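Local coordinates for protein sensory box/response regulator (Mycobacterium smegmatis, PDB 5YRP) that belongs to the EAL-domain family of sensory and response-regulator signalling proteins and carries a magnesium ion in that domain, at residues 10-21 and 237-246; 120-131 and 151-162. One frame throughout, in Å; residues are numbered along the deposited sequence.

Contact 1: residues 10-21 and 237-246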
loop_
_atom_site.group_PDB
_atom_site.type_symbol
_atom_site.label_atom_id
_atom_site.label_comp_id
_atom_site.label_asym_id
_atom_site.label_seq_id
_atom_site.Cartn_x
_atom_site.Cartn_y
_atom_site.Cartn_z
ATOM N N TYR A 10 -10.710 20.293 -17.068
ATOM C CA TYR A 10 -11.483 19.067 -16.884
ATOM C C TYR A 10 -10.903 17.885 -17.633
ATOM O O TYR A 10 -10.852 17.878 -18.859
ATOM C CB TYR A 10 -12.925 19.293 -17.289
ATOM C CG TYR A 10 -13.634 20.294 -16.428
ATOM C CD1 TYR A 10 -14.291 19.892 -15.269
ATOM C CD2 TYR A 10 -13.650 21.642 -16.766
ATOM C CE1 TYR A 10 -14.947 20.805 -14.467
ATOM C CE2 TYR A 10 -14.305 22.566 -15.971
ATOM C CZ TYR A 10 -14.952 22.143 -14.822
ATOM O OH TYR A 10 -15.608 23.056 -14.025
ATOM N N LEU A 11 -10.460 16.892 -16.868
ATOM C CA LEU A 11 -9.914 15.654 -17.415
ATOM C C LEU A 11 -11.033 14.626 -17.476
ATOM O O LEU A 11 -11.453 14.117 -16.437
ATOM C CB LEU A 11 -8.774 15.145 -16.526
ATOM C CG LEU A 11 -8.183 13.761 -16.813
ATOM C CD1 LEU A 11 -7.798 13.605 -18.279
ATOM C CD2 LEU A 11 -6.974 13.517 -15.924
ATOM N N PRO A 12 -11.528 14.318 -18.689
ATOM C CA PRO A 12 -12.662 13.411 -18.763
ATOM C C PRO A 12 -12.277 11.960 -18.525
ATOM O O PRO A 12 -11.157 11.539 -18.824
ATOM C CB PRO A 12 -13.176 13.598 -20.189
ATOM C CG PRO A 12 -11.987 14.006 -20.961
ATOM C CD PRO A 12 -11.082 14.750 -20.025
ATOM N N GLU A 13 -13.237 11.220 -17.986
ATOM C CA GLU A 13 -13.077 9.815 -17.651
ATOM C C GLU A 13 -14.014 8.999 -18.522
ATOM O O GLU A 13 -15.235 9.107 -18.402
ATOM C CB GLU A 13 -13.426 9.599 -16.184
ATOM C CG GLU A 13 -13.391 8.154 -15.729
ATOM C CD GLU A 13 -13.879 8.011 -14.307
ATOM O OE1 GLU A 13 -14.574 7.019 -14.013
ATOM O OE2 GLU A 13 -13.582 8.902 -13.483
ATOM N N ILE A 14 -13.440 8.169 -19.384
ATOM C CA ILE A 14 -14.233 7.469 -20.377
ATOM C C ILE A 14 -14.299 5.967 -20.133
ATOM O O ILE A 14 -13.453 5.394 -19.455
ATOM C CB ILE A 14 -13.707 7.735 -21.803
ATOM C CG1 ILE A 14 -12.332 7.101 -22.013
ATOM C CG2 ILE A 14 -13.638 9.233 -22.071
ATOM C CD1 ILE A 14 -11.982 6.930 -23.475
ATOM N N ASP A 15 -15.338 5.350 -20.685
ATOM C CA ASP A 15 -15.411 3.909 -20.823
ATOM C C ASP A 15 -14.574 3.529 -22.036
ATOM O O ASP A 15 -14.905 3.892 -23.159
ATOM C CB ASP A 15 -16.861 3.474 -21.034
ATOM C CG ASP A 15 -17.025 1.962 -21.099
ATOM O OD1 ASP A 15 -16.012 1.229 -21.044
ATOM O OD2 ASP A 15 -18.182 1.506 -21.207
HETATM N N MSE A 16 -13.495 2.792 -21.810
HETATM C CA MSE A 16 -12.553 2.458 -22.882
HETATM C C MSE A 16 -13.077 1.451 -23.860
HETATM O O MSE A 16 -12.488 1.253 -24.927
HETATM C CB MSE A 16 -11.301 1.875 -22.269
HETATM C CG MSE A 16 -10.542 2.927 -21.487
HETATM SE SE MSE A 16 -8.829 2.112 -20.978
HETATM C CE MSE A 16 -9.502 0.869 -19.604
ATOM N N ARG A 17 -14.170 0.786 -23.498
ATOM C CA ARG A 17 -14.855 -0.125 -24.404
ATOM C C ARG A 17 -15.589 0.682 -25.476
ATOM O O ARG A 17 -15.368 0.495 -26.670
ATOM C CB ARG A 17 -15.846 -1.005 -23.634
ATOM C CG ARG A 17 -15.220 -1.843 -22.521
ATOM C CD ARG A 17 -16.250 -2.658 -21.745
ATOM N NE ARG A 17 -17.261 -1.820 -21.095
ATOM C CZ ARG A 17 -18.100 -2.230 -20.145
ATOM N NH1 ARG A 17 -18.977 -1.372 -19.629
ATOM N NH2 ARG A 17 -18.070 -3.484 -19.699
ATOM N N THR A 18 -16.449 1.591 -25.025
ATOM C CA THR A 18 -17.291 2.404 -25.906
ATOM C C THR A 18 -16.596 3.685 -26.363
ATOM O O THR A 18 -16.688 4.074 -27.522
ATOM C CB THR A 18 -18.597 2.813 -25.191
ATOM O OG1 THR A 18 -19.182 1.671 -24.561
ATOM C CG2 THR A 18 -19.602 3.424 -26.173
ATOM N N GLY A 19 -15.910 4.338 -25.434
ATOM C CA GLY A 19 -15.394 5.688 -25.644
ATOM C C GLY A 19 -16.295 6.732 -25.008
ATOM O O GLY A 19 -16.046 7.926 -25.145
ATOM N N GLU A 20 -17.331 6.276 -24.300
ATOM C CA GLU A 20 -18.327 7.153 -23.674
ATOM C C GLU A 20 -17.775 7.829 -22.416
ATOM O O GLU A 20 -17.108 7.188 -21.605
ATOM C CB GLU A 20 -19.582 6.349 -23.307
ATOM C CG GLU A 20 -20.705 7.186 -22.696
ATOM C CD GLU A 20 -21.864 6.360 -22.156
ATOM O OE1 GLU A 20 -21.757 5.115 -22.088
ATOM O OE2 GLU A 20 -22.892 6.969 -21.790
ATOM N N VAL A 21 -18.078 9.116 -22.255
ATOM C CA VAL A 21 -17.667 9.882 -21.078
ATOM C C VAL A 21 -18.580 9.568 -19.888
ATOM O O VAL A 21 -19.770 9.890 -19.905
ATOM C CB VAL A 21 -17.691 11.402 -21.353
ATOM C CG1 VAL A 21 -17.309 12.188 -20.107
ATOM C CG2 VAL A 21 -16.752 11.757 -22.497
HETATM N N MSE A 237 -15.584 20.793 -22.741
HETATM C CA MSE A 237 -16.199 19.620 -22.120
HETATM C C MSE A 237 -17.654 19.536 -22.486
HETATM O O MSE A 237 -18.147 18.453 -22.796
HETATM C CB MSE A 237 -16.005 19.683 -20.603
HETATM C CG MSE A 237 -16.580 18.487 -19.842
HETATM SE SE MSE A 237 -15.676 16.793 -20.291
HETATM C CE MSE A 237 -13.998 17.092 -19.327
ATOM N N GLN A 238 -18.356 20.669 -22.453
ATOM C CA GLN A 238 -19.750 20.729 -22.909
ATOM C C GLN A 238 -19.864 20.089 -24.277
ATOM O O GLN A 238 -20.638 19.157 -24.479
ATOM C CB GLN A 238 -20.243 22.175 -23.022
ATOM C CG GLN A 238 -20.958 22.719 -21.803
ATOM C CD GLN A 238 -21.773 23.957 -22.127
ATOM O OE1 GLN A 238 -21.329 24.821 -22.884
ATOM N NE2 GLN A 238 -22.972 24.048 -21.561
ATOM N N THR A 239 -19.074 20.617 -25.206
ATOM C CA THR A 239 -19.038 20.147 -26.586
ATOM C C THR A 239 -18.793 18.638 -26.641
ATOM O O THR A 239 -19.451 17.921 -27.391
ATOM C CB THR A 239 -17.959 20.909 -27.381
ATOM O OG1 THR A 239 -18.130 22.321 -27.176
ATOM C CG2 THR A 239 -18.045 20.609 -28.872
ATOM N N LEU A 240 -17.862 18.162 -25.826
ATOM C CA LEU A 240 -17.565 16.736 -25.746
ATOM C C LEU A 240 -18.729 15.943 -25.169
ATOM O O LEU A 240 -19.048 14.861 -25.645
ATOM C CB LEU A 240 -16.313 16.512 -24.897
ATOM C CG LEU A 240 -15.925 15.065 -24.578
ATOM C CD1 LEU A 240 -15.858 14.198 -25.825
ATOM C CD2 LEU A 240 -14.590 15.044 -23.852
ATOM N N LEU A 241 -19.351 16.483 -24.129
ATOM C CA LEU A 241 -20.507 15.847 -23.496
ATOM C C LEU A 241 -21.730 15.851 -24.401
ATOM O O LEU A 241 -22.575 14.960 -24.305
ATOM C CB LEU A 241 -20.843 16.537 -22.178
ATOM C CG LEU A 241 -19.813 16.359 -21.061
ATOM C CD1 LEU A 241 -20.138 17.296 -19.910
ATOM C CD2 LEU A 241 -19.762 14.920 -20.572
ATOM N N ALA A 242 -21.826 16.865 -25.260
ATOM C CA ALA A 242 -22.895 16.950 -26.257
ATOM C C ALA A 242 -22.803 15.775 -27.227
ATOM O O ALA A 242 -23.806 15.131 -27.546
ATOM C CB ALA A 242 -22.815 18.270 -27.012
ATOM N N LYS A 243 -21.586 15.503 -27.683
ATOM C CA LYS A 243 -21.322 14.334 -28.506
ATOM C C LYS A 243 -21.553 13.077 -27.678
ATOM O O LYS A 243 -22.260 12.162 -28.104
ATOM C CB LYS A 243 -19.888 14.355 -29.017
ATOM C CG LYS A 243 -19.558 15.549 -29.893
ATOM C CD LYS A 243 -18.100 15.527 -30.309
ATOM C CE LYS A 243 -17.638 16.887 -30.794
ATOM N NZ LYS A 243 -16.208 16.855 -31.206
ATOM N N GLY A 244 -20.950 13.048 -26.492
ATOM C CA GLY A 244 -21.127 11.952 -25.537
ATOM C C GLY A 244 -19.963 10.979 -25.475
ATOM O O GLY A 244 -19.843 10.219 -24.510
ATOM N N ARG A 245 -19.109 10.994 -26.498
ATOM C CA ARG A 245 -18.001 10.043 -26.602
ATOM C C ARG A 245 -16.729 10.689 -27.128
ATOM O O ARG A 245 -16.726 11.848 -27.536
ATOM C CB ARG A 245 -18.370 8.905 -27.555
ATOM C CG ARG A 245 -19.706 8.229 -27.283
ATOM C CD ARG A 245 -19.962 7.086 -28.259
ATOM N NE ARG A 245 -19.923 7.534 -29.656
ATOM C CZ ARG A 245 -18.857 7.482 -30.458
ATOM N NH1 ARG A 245 -17.688 6.996 -30.033
ATOM N NH2 ARG A 245 -18.965 7.929 -31.707
ATOM N N VAL A 246 -15.655 9.906 -27.117
ATOM C CA VAL A 246 -14.415 10.241 -27.819
ATOM C C VAL A 246 -14.107 9.091 -28.777
ATOM O O VAL A 246 -14.675 8.004 -28.636
ATOM C CB VAL A 246 -13.224 10.467 -26.857
ATOM C CG1 VAL A 246 -13.520 11.605 -25.896
ATOM C CG2 VAL A 246 -12.871 9.200 -26.091
#

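Contact 2: residues 120-131 and 151-162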
loop_
_atom_site.group_PDB
_atom_site.type_symbol
_atom_site.label_atom_id
_atom_site.label_comp_id
_atom_site.label_asym_id
_atom_site.label_seq_id
_atom_site.Cartn_x
_atom_site.Cartn_y
_atom_site.Cartn_z
ATOM N N GLU A 120 -4.806 8.919 -0.577
ATOM C CA GLU A 120 -4.723 7.761 0.310
ATOM C C GLU A 120 -4.070 8.106 1.654
ATOM O O GLU A 120 -4.453 7.563 2.688
ATOM C CB GLU A 120 -3.969 6.618 -0.379
ATOM C CG GLU A 120 -4.024 5.310 0.394
ATOM C CD GLU A 120 -3.289 4.173 -0.279
ATOM O OE1 GLU A 120 -2.448 4.427 -1.175
ATOM O OE2 GLU A 120 -3.548 3.013 0.109
ATOM N N SER A 121 -3.112 9.031 1.638
ATOM C CA SER A 121 -2.385 9.444 2.849
ATOM C C SER A 121 -3.202 10.333 3.806
ATOM O O SER A 121 -2.696 11.327 4.328
ATOM C CB SER A 121 -1.087 10.158 2.448
ATOM O OG SER A 121 -1.351 11.305 1.664
ATOM N N VAL A 122 -4.461 9.971 4.025
ATOM C CA VAL A 122 -5.334 10.645 4.995
ATOM C C VAL A 122 -5.739 9.687 6.129
ATOM O O VAL A 122 -6.372 10.090 7.105
ATOM C CB VAL A 122 -6.565 11.248 4.270
ATOM C CG1 VAL A 122 -7.627 11.739 5.241
ATOM C CG2 VAL A 122 -6.120 12.394 3.374
ATOM N N VAL A 123 -5.337 8.425 6.004
ATOM C CA VAL A 123 -5.641 7.394 7.001
ATOM C C VAL A 123 -5.169 7.785 8.405
ATOM O O VAL A 123 -5.957 7.780 9.351
ATOM C CB VAL A 123 -5.083 5.997 6.591
ATOM C CG1 VAL A 123 -3.608 6.031 6.194
ATOM C CG2 VAL A 123 -5.311 4.970 7.693
ATOM N N VAL A 124 -3.891 8.132 8.520
ATOM C CA VAL A 124 -3.275 8.505 9.799
ATOM C C VAL A 124 -3.007 10.013 9.849
ATOM O O VAL A 124 -2.986 10.604 10.930
ATOM C CB VAL A 124 -1.974 7.701 10.056
ATOM C CG1 VAL A 124 -1.272 8.158 11.331
ATOM C CG2 VAL A 124 -2.281 6.211 10.144
ATOM N N GLN A 125 -2.814 10.630 8.683
ATOM C CA GLN A 125 -2.629 12.081 8.589
ATOM C C GLN A 125 -3.838 12.840 9.143
ATOM O O GLN A 125 -3.708 13.985 9.583
ATOM C CB GLN A 125 -2.351 12.496 7.142
ATOM C CG GLN A 125 -1.813 13.916 6.995
ATOM C CD GLN A 125 -1.141 14.167 5.653
ATOM O OE1 GLN A 125 -0.524 13.272 5.074
ATOM N NE2 GLN A 125 -1.246 15.398 5.158
ATOM N N ASP A 126 -5.006 12.200 9.099
ATOM C CA ASP A 126 -6.191 12.658 9.828
ATOM C C ASP A 126 -6.731 11.540 10.730
ATOM O O ASP A 126 -6.430 10.365 10.524
ATOM C CB ASP A 126 -7.281 13.119 8.855
ATOM C CG ASP A 126 -6.912 14.400 8.115
ATOM O OD1 ASP A 126 -6.209 15.254 8.693
ATOM O OD2 ASP A 126 -7.346 14.564 6.954
ATOM N N ILE A 127 -7.523 11.927 11.729
ATOM C CA ILE A 127 -8.172 10.978 12.658
ATOM C C ILE A 127 -9.196 10.084 11.930
ATOM O O ILE A 127 -9.649 10.407 10.831
ATOM C CB ILE A 127 -8.826 11.728 13.864
ATOM C CG1 ILE A 127 -9.313 10.745 14.948
ATOM C CG2 ILE A 127 -9.953 12.644 13.397
ATOM C CD1 ILE A 127 -9.723 11.388 16.258
ATOM N N GLU A 128 -9.544 8.959 12.551
ATOM C CA GLU A 128 -10.530 8.010 12.012
ATOM C C GLU A 128 -11.979 8.494 11.984
ATOM O O GLU A 128 -12.864 7.771 11.527
ATOM C CB GLU A 128 -10.474 6.708 12.809
ATOM C CG GLU A 128 -9.145 5.988 12.699
ATOM C CD GLU A 128 -8.731 5.765 11.258
ATOM O OE1 GLU A 128 -9.621 5.555 10.408
ATOM O OE2 GLU A 128 -7.517 5.809 10.976
ATOM N N THR A 129 -12.216 9.709 12.469
ATOM C CA THR A 129 -13.514 10.376 12.324
ATOM C C THR A 129 -13.813 10.606 10.848
ATOM O O THR A 129 -14.917 11.002 10.483
ATOM C CB THR A 129 -13.553 11.761 13.002
ATOM O OG1 THR A 129 -12.749 12.691 12.262
ATOM C CG2 THR A 129 -13.085 11.692 14.456
ATOM N N THR A 130 -12.802 10.391 10.012
ATOM C CA THR A 130 -12.970 10.365 8.570
ATOM C C THR A 130 -14.153 9.477 8.194
ATOM O O THR A 130 -14.934 9.811 7.304
ATOM C CB THR A 130 -11.703 9.820 7.890
ATOM O OG1 THR A 130 -10.563 10.567 8.330
ATOM C CG2 THR A 130 -11.812 9.920 6.382
ATOM N N ARG A 131 -14.278 8.350 8.888
ATOM C CA ARG A 131 -15.381 7.414 8.676
ATOM C C ARG A 131 -16.738 8.100 8.790
ATOM O O ARG A 131 -17.623 7.889 7.960
ATOM C CB ARG A 131 -15.299 6.274 9.690
ATOM C CG ARG A 131 -14.067 5.405 9.520
ATOM C CD ARG A 131 -14.063 4.260 10.507
ATOM N NE ARG A 131 -12.837 3.480 10.413
ATOM C CZ ARG A 131 -12.534 2.463 11.212
ATOM N NH1 ARG A 131 -13.372 2.093 12.173
ATOM N NH2 ARG A 131 -11.388 1.813 11.050
ATOM N N THR A 151 0.436 4.613 -3.328
ATOM C CA THR A 151 1.547 5.566 -3.385
ATOM C C THR A 151 1.780 6.253 -2.055
ATOM O O THR A 151 2.920 6.457 -1.653
ATOM C CB THR A 151 1.294 6.673 -4.412
ATOM O OG1 THR A 151 0.069 7.343 -4.096
ATOM C CG2 THR A 151 1.226 6.101 -5.812
ATOM N N GLY A 152 0.696 6.644 -1.393
ATOM C CA GLY A 152 0.784 7.299 -0.091
ATOM C C GLY A 152 0.795 6.304 1.054
ATOM O O GLY A 152 1.101 5.127 0.868
ATOM N N TYR A 153 0.477 6.796 2.246
ATOM C CA TYR A 153 0.336 5.955 3.430
ATOM C C TYR A 153 -0.850 5.027 3.253
ATOM O O TYR A 153 -1.990 5.479 3.220
ATOM C CB TYR A 153 0.116 6.808 4.676
ATOM C CG TYR A 153 1.341 7.556 5.134
ATOM C CD1 TYR A 153 1.630 8.827 4.644
ATOM C CD2 TYR A 153 2.208 6.998 6.067
ATOM C CE1 TYR A 153 2.749 9.521 5.066
ATOM C CE2 TYR A 153 3.330 7.682 6.496
ATOM C CZ TYR A 153 3.596 8.942 5.993
ATOM O OH TYR A 153 4.711 9.621 6.418
ATOM N N SER A 154 -0.577 3.732 3.156
ATOM C CA SER A 154 -1.594 2.766 2.757
ATOM C C SER A 154 -2.807 2.724 3.682
ATOM O O SER A 154 -2.692 2.933 4.889
ATOM C CB SER A 154 -0.996 1.370 2.651
ATOM O OG SER A 154 -1.972 0.444 2.205
ATOM N N VAL A 155 -3.960 2.451 3.079
ATOM C CA VAL A 155 -5.230 2.306 3.786
ATOM C C VAL A 155 -5.684 0.845 3.771
ATOM O O VAL A 155 -6.769 0.531 4.262
ATOM C CB VAL A 155 -6.318 3.208 3.147
ATOM C CG1 VAL A 155 -7.673 3.045 3.821
ATOM C CG2 VAL A 155 -5.906 4.664 3.237
ATOM N N LEU A 156 -4.853 -0.052 3.239
ATOM C CA LEU A 156 -5.217 -1.472 3.156
ATOM C C LEU A 156 -5.853 -1.971 4.450
ATOM O O LEU A 156 -6.854 -2.687 4.417
ATOM C CB LEU A 156 -4.002 -2.334 2.812
ATOM C CG LEU A 156 -3.508 -2.278 1.366
ATOM C CD1 LEU A 156 -2.249 -3.109 1.216
ATOM C CD2 LEU A 156 -4.565 -2.763 0.389
ATOM N N SER A 157 -5.271 -1.573 5.582
ATOM C CA SER A 157 -5.783 -1.935 6.904
ATOM C C SER A 157 -7.253 -1.563 7.088
ATOM O O SER A 157 -8.022 -2.334 7.664
ATOM C CB SER A 157 -4.945 -1.259 7.991
ATOM O OG SER A 157 -3.561 -1.492 7.788
ATOM N N LEU A 158 -7.637 -0.392 6.583
ATOM C CA LEU A 158 -8.975 0.163 6.811
ATOM C C LEU A 158 -9.914 0.172 5.601
ATOM O O LEU A 158 -11.038 0.654 5.716
ATOM C CB LEU A 158 -8.848 1.590 7.347
ATOM C CG LEU A 158 -7.854 1.806 8.489
ATOM C CD1 LEU A 158 -7.979 3.236 8.973
ATOM C CD2 LEU A 158 -8.068 0.842 9.648
ATOM N N LEU A 159 -9.476 -0.350 4.457
ATOM C CA LEU A 159 -10.329 -0.391 3.260
ATOM C C LEU A 159 -11.640 -1.114 3.527
ATOM O O LEU A 159 -12.701 -0.676 3.088
ATOM C CB LEU A 159 -9.625 -1.080 2.089
ATOM C CG LEU A 159 -8.696 -0.257 1.195
ATOM C CD1 LEU A 159 -8.230 -1.125 0.035
ATOM C CD2 LEU A 159 -9.350 1.015 0.669
ATOM N N LYS A 160 -11.546 -2.237 4.229
ATOM C CA LYS A 160 -12.720 -3.011 4.636
ATOM C C LYS A 160 -13.694 -2.199 5.507
ATOM O O LYS A 160 -14.910 -2.273 5.325
ATOM C CB LYS A 160 -12.286 -4.283 5.375
ATOM C CG LYS A 160 -11.563 -4.038 6.692
ATOM C CD LYS A 160 -11.178 -5.334 7.381
ATOM C CE LYS A 160 -10.809 -5.074 8.834
ATOM N NZ LYS A 160 -10.337 -6.292 9.544
ATOM N N SER A 161 -13.150 -1.425 6.442
ATOM C CA SER A 161 -13.958 -0.645 7.383
ATOM C C SER A 161 -14.403 0.693 6.791
ATOM O O SER A 161 -15.366 1.294 7.271
ATOM C CB SER A 161 -13.183 -0.405 8.681
ATOM O OG SER A 161 -11.915 0.174 8.427
ATOM N N LEU A 162 -13.682 1.157 5.768
ATOM C CA LEU A 162 -14.017 2.396 5.059
ATOM C C LEU A 162 -15.046 2.192 3.962
ATOM O O LEU A 162 -14.875 1.325 3.106
ATOM C CB LEU A 162 -12.779 3.031 4.440
ATOM C CG LEU A 162 -11.935 3.842 5.416
ATOM C CD1 LEU A 162 -10.727 4.383 4.683
ATOM C CD2 LEU A 162 -12.731 4.982 6.035
HETATM O O HOH W 1 -1.919 1.115 -0.250
HETATM O O HOH W 2 0.363 2.867 -0.038
#

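Contact 1: residues 10-21 and 237-246
The turn between the first two, antiparallel strands of the EAL domain meets the chain's C-terminal helix and tail here, through a single beta bridge between Glu20 and Arg245 flanked by apolar side chains. Two backbone hydrogen bonds make the bridge. Val246 N donates to Gly19 O over 2.8 Å, and Val21 N donates to Gly244 O over 3.1 Å in a nearly straight bond (170° at the hydrogen). Gly244, with positive phi, ends the helix and turns its carbonyl to the strand, while Gly19, also with positive phi, forms with Glu20 a G1 beta bulge opposite Asp15. Within the turn Asp15 OD1 accepts from Arg17 N, an Asx turn.

The two methyl branches of Val21 divide the helix between them: CG1, anti to the backbone N (chi1 178°), reaches Leu241 CD2 at 3.7 Å, and CG2 lies 4.0 Å from Leu240 CG. On strand 10-15, Pro12 turns its ring to the same helix, its CG 4.0 Å from Leu240 CD2 and its CB 3.7 Å from CE of the selenomethionine Met237, whose chain bends at chi2 and chi3. Farther along, Ile14 CD1 meets Val246 CG2 at 3.6 Å, the two side chains crossing at about a right angle.

Trp71 of helix 52-73 packs on Met237 and Leu241 and meets the Tyr10 ring edge-to-face, and strand 21-29 contributes Ala24 beside Met237. Helix 234-243 is thus packed against strands 7-15 and 21-29 and against helix 52-73.

Contact 2: residues 120-131 and 151-162
Thr151 and Gly152 pass the carboxylate of Glu120, whose side chain is extended, with CG anti to the backbone N (chi1 -171°). Its OE1 accepts a hydrogen bond from Gly150 N, and a water donates to Gly152 O and, weakly, to Glu120 OE1. At Tyr153 the ring presents its edge to Ser121, with CB of the serine in the ring plane and 3.7 Å from CD1. Ser154 OG caps the following turn by accepting from Leu156 N, and a second water joins this hydroxyl to Glu120 OE2.

Val155 N donates to Glu120 OE2 over 3.1 Å, approaching on the anti side and 34° out of the carboxylate plane. The two carboxylate oxygens are thus held by different parts of the loop, which should fix the group's rotation. Val155 CG2 packs 3.5 Å from Glu120 CG and 3.7 Å from Val123 CB. Leu158 CD1 touches Val123 CG2 at 3.4 Å, the side chains meeting at a slant, and also comes up to the Glu128 carboxylate, while CD2 lies at the edge of the Arg131 guanidinium. Ser161 CB sits over the rim of one face of that guanidinium; Ser161 OG donates back to Leu158 O. Leu162 CD2 closes the row against Arg131 CG at 3.8 Å.

The same loop meets the second subunit, Tyr153 stacking edge-to-face on Tyr153 of that chain. The segments follow adjacent parallel strands 114-119 and 142-149, linked through helix 130-140 as a beta-alpha-beta unit, at the C-terminal rim of the TIM-like (beta/alpha)8 barrel, where, as probably in other EAL domains, Glu120 steadies the dimer loop.

In the fold
Contacts 1 and 2 lie on opposite sides of the chain's centre, their own centres 31 Å apart and their nearest atoms about 15 Å apart. Along the chain, contact 2 falls between the two halves of contact 1, which brings the opening strand pair, 7-15 and 21-29, against the last helix, 234-243. Both are built around the same barrel sheet. Contact 2 lies at the C-terminal end of the parallel strands, whereas the 15-21 turn of contact 1 precedes strand 21-29 and so lies at the other end. The magnesium ligands Glu25, Asn85, Glu117 and Asp147 lie on strands 21-29, 81-86, 114-119 and 142-149, including strands that run into both contacts. Contact 1 joins the chain's ends; contact 2 borders the second subunit.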